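Local coordinates for protein glutamate--LysW ligase ArgX (Sulfolobus tokodaii, PDB 3VPB) that probably joins glutamate, at the cost of ATP, to the C-terminal glutamate of the carrier protein LysW, a step of arginine biosynthesis, at residues B[3-8]-B[49-54]. Sequence-based numbering, arbitrary orientation.
Sequences VVLIVD and VAIIRP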
ATOM      1  N   VAL B   3     -26.698 -18.150  20.227  1.00 20.13           N
ATOM      2  CA  VAL B   3     -25.464 -18.158  19.467  1.00 17.83           C
ATOM      3  C   VAL B   3     -25.477 -16.962  18.534  1.00 17.38           C
ATOM      4  O   VAL B   3     -26.513 -16.591  18.008  1.00 16.72           O
ATOM      5  CB  VAL B   3     -25.364 -19.459  18.606  1.00 17.90           C
ATOM      6  CG1 VAL B   3     -24.154 -19.415  17.650  1.00 18.72           C
ATOM      7  CG2 VAL B   3     -25.300 -20.690  19.515  1.00 17.42           C
ATOM      8  N   VAL B   4     -24.317 -16.340  18.353  1.00 16.95           N
ATOM      9  CA  VAL B   4     -24.183 -15.355  17.280  1.00 16.15           C
ATOM     10  C   VAL B   4     -23.183 -15.848  16.261  1.00 16.45           C
ATOM     11  O   VAL B   4     -22.115 -16.324  16.616  1.00 16.79           O
ATOM     12  CB  VAL B   4     -23.864 -13.907  17.805  1.00 16.94           C
ATOM     13  CG1 VAL B   4     -22.544 -13.835  18.523  1.00 15.93           C
ATOM     14  CG2 VAL B   4     -23.909 -12.882  16.627  1.00 15.98           C
ATOM     15  N   LEU B   5     -23.540 -15.736  14.984  1.00 16.06           N
ATOM     16  CA  LEU B   5     -22.668 -16.134  13.896  1.00 15.23           C
ATOM     17  C   LEU B   5     -22.132 -14.838  13.292  1.00 15.18           C
ATOM     18  O   LEU B   5     -22.904 -14.029  12.839  1.00 15.42           O
ATOM     19  CB  LEU B   5     -23.469 -16.951  12.858  1.00 15.85           C
ATOM     20  CG  LEU B   5     -22.814 -17.433  11.542  1.00 15.82           C
ATOM     21  CD1 LEU B   5     -21.617 -18.360  11.844  1.00 17.39           C
ATOM     22  CD2 LEU B   5     -23.850 -18.185  10.662  1.00 15.00           C
ATOM     23  N   ILE B   6     -20.815 -14.642  13.375  1.00 14.51           N
ATOM     24  CA  ILE B   6     -20.177 -13.391  13.022  1.00 14.18           C
ATOM     25  C   ILE B   6     -19.588 -13.579  11.628  1.00 14.00           C
ATOM     26  O   ILE B   6     -18.781 -14.477  11.406  1.00 13.02           O
ATOM     27  CB  ILE B   6     -19.024 -13.068  14.030  1.00 14.95           C
ATOM     28  CG1 ILE B   6     -19.568 -12.840  15.446  1.00 17.57           C
ATOM     29  CG2 ILE B   6     -18.164 -11.882  13.534  1.00 15.12           C
ATOM     30  CD1 ILE B   6     -20.489 -11.586  15.565  1.00 14.85           C
ATOM     31  N   VAL B   7     -19.982 -12.728  10.679  1.00 13.73           N
ATOM     32  CA  VAL B   7     -19.604 -12.959   9.282  1.00 14.93           C
ATOM     33  C   VAL B   7     -19.198 -11.632   8.622  1.00 15.24           C
ATOM     34  O   VAL B   7     -19.493 -10.561   9.160  1.00 14.45           O
ATOM     35  CB  VAL B   7     -20.794 -13.575   8.482  1.00 15.02           C
ATOM     36  CG1 VAL B   7     -21.301 -14.871   9.172  1.00 14.15           C
ATOM     37  CG2 VAL B   7     -21.952 -12.560   8.302  1.00 14.98           C
ATOM     38  N   ASP B   8     -18.489 -11.703   7.498  1.00 16.97           N
ATOM     39  CA  ASP B   8     -18.372 -10.527   6.629  1.00 18.67           C
ATOM     40  C   ASP B   8     -18.832 -10.860   5.216  1.00 20.23           C
ATOM     41  O   ASP B   8     -19.734 -10.214   4.661  1.00 22.01           O
ATOM     42  CB  ASP B   8     -16.979  -9.839   6.688  1.00 17.99           C
ATOM     43  CG  ASP B   8     -15.801 -10.780   6.422  1.00 19.14           C
ATOM     44  OD1 ASP B   8     -14.628 -10.335   6.634  1.00 18.25           O
ATOM     45  OD2 ASP B   8     -15.997 -11.936   5.996  1.00 18.75           O
ATOM     46  N   VAL B  49     -22.451 -17.978  22.985  1.00 18.50           N
ATOM     47  CA  VAL B  49     -21.358 -18.460  22.147  1.00 16.42           C
ATOM     48  C   VAL B  49     -21.367 -17.659  20.851  1.00 15.49           C
ATOM     49  O   VAL B  49     -22.426 -17.365  20.327  1.00 14.90           O
ATOM     50  CB  VAL B  49     -21.522 -19.965  21.783  1.00 17.25           C
ATOM     51  CG1 VAL B  49     -20.450 -20.401  20.781  1.00 16.50           C
ATOM     52  CG2 VAL B  49     -21.454 -20.840  23.032  1.00 17.78           C
ATOM     53  N   ALA B  50     -20.175 -17.332  20.365  1.00 14.60           N
ATOM     54  CA  ALA B  50     -20.009 -16.664  19.048  1.00 14.69           C
ATOM     55  C   ALA B  50     -19.188 -17.561  18.123  1.00 15.28           C
ATOM     56  O   ALA B  50     -18.149 -18.080  18.523  1.00 16.41           O
ATOM     57  CB  ALA B  50     -19.322 -15.315  19.233  1.00 14.76           C
ATOM     58  N   ILE B  51     -19.661 -17.761  16.889  1.00 15.02           N
ATOM     59  CA  ILE B  51     -18.921 -18.602  15.928  1.00 14.56           C
ATOM     60  C   ILE B  51     -18.290 -17.587  14.999  1.00 14.37           C
ATOM     61  O   ILE B  51     -19.000 -16.811  14.380  1.00 14.25           O
ATOM     62  CB  ILE B  51     -19.855 -19.532  15.156  1.00 14.90           C
ATOM     63  CG1 ILE B  51     -20.609 -20.456  16.119  1.00 16.36           C
ATOM     64  CG2 ILE B  51     -19.083 -20.350  14.056  1.00 16.22           C
ATOM     65  CD1 ILE B  51     -21.598 -21.392  15.374  1.00 18.30           C
ATOM     66  N   ILE B  52     -16.961 -17.541  14.990  1.00 14.36           N
ATOM     67  CA  ILE B  52     -16.261 -16.413  14.369  1.00 14.04           C
ATOM     68  C   ILE B  52     -15.898 -16.843  12.956  1.00 13.78           C
ATOM     69  O   ILE B  52     -14.994 -17.641  12.763  1.00 13.60           O
ATOM     70  CB  ILE B  52     -14.954 -16.033  15.169  1.00 13.92           C
ATOM     71  CG1 ILE B  52     -15.259 -15.644  16.644  1.00 14.12           C
ATOM     72  CG2 ILE B  52     -14.202 -14.913  14.419  1.00 13.02           C
ATOM     73  CD1 ILE B  52     -16.263 -14.445  16.813  1.00 15.11           C
ATOM     74  N   ARG B  53     -16.563 -16.236  11.976  1.00 13.87           N
ATOM     75  CA  ARG B  53     -16.464 -16.657  10.574  1.00 13.36           C
ATOM     76  C   ARG B  53     -16.016 -15.601   9.520  1.00 14.20           C
ATOM     77  O   ARG B  53     -16.076 -15.896   8.330  1.00 14.20           O
ATOM     78  CB  ARG B  53     -17.794 -17.312  10.148  1.00 13.73           C
ATOM     79  CG  ARG B  53     -18.088 -18.648  10.876  1.00 15.38           C
ATOM     80  CD  ARG B  53     -16.975 -19.664  10.663  1.00 15.34           C
ATOM     81  NE  ARG B  53     -16.807 -19.955   9.234  1.00 17.73           N
ATOM     82  CZ  ARG B  53     -15.989 -20.893   8.765  1.00 17.52           C
ATOM     83  NH1 ARG B  53     -15.901 -21.112   7.456  1.00 16.54           N
ATOM     84  NH2 ARG B  53     -15.283 -21.624   9.617  1.00 18.05           N
ATOM     85  N   PRO B  54     -15.558 -14.386   9.926  1.00 14.60           N
ATOM     86  CA  PRO B  54     -15.123 -13.481   8.862  1.00 15.24           C
ATOM     87  C   PRO B  54     -13.967 -14.047   8.030  1.00 15.65           C
ATOM     88  O   PRO B  54     -13.087 -14.742   8.566  1.00 16.72           O
ATOM     89  CB  PRO B  54     -14.633 -12.232   9.643  1.00 15.29           C
ATOM     90  CG  PRO B  54     -15.406 -12.284  10.912  1.00 15.73           C
ATOM     91  CD  PRO B  54     -15.382 -13.754  11.240  1.00 14.31           C
TER
HETATM   92  O   HOH W   1     -17.883 -14.527   6.817  1.00 18.02           O
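V4 and I6 use both backbone N-H and C=O to pair with the parallel strand 49-52. V4 N gives its hydrogen to V49 O (2.9 Å) and V4 O receives I51 N; I6 N meets I51 O almost straight (3.0 Å, 176° at the hydrogen), whereas R53 N reaches I6 O at a bent 138°. L5 and V7 turn their backbone polar atoms to strand 27-32 instead. One step on, a water takes over: it accepts from D8 N (3.0 Å) and can donate to R53 O, 2.7 Å away. On one face L5 CD1 touches R53 CG at 3.7 Å and I51 CG2 at 3.9 Å, under helix 12-23. On the other, I6 CG1, anti to its carbonyl carbon (chi1 -64°), lies alongside I52 CD1 while I6 CG2 meets P54 CG, against helix 57-69. The D8 side chain crosses that of P54 at about a right angle, OD2 3.4 Å from P54 CA, and its carboxylate is gripped by V55 N, S56 N and a salt bridge to R59. An asparagine here would probably leave R59 without its charge partner and weaken the hold on the V55 and S56 amides. R53 NE makes a salt bridge to E14, and NH2 hydrogen-bonds P255 O. Buried backbone polarity is thus met by strand pairing and, past the strand ends, by a water in this Rossmann-like pre-ATP-grasp sheet; the charged D8 and R53 sit at the strands' C-terminal ends, the R53 side chain about 9 Å from the bound glutamate at nearest approach.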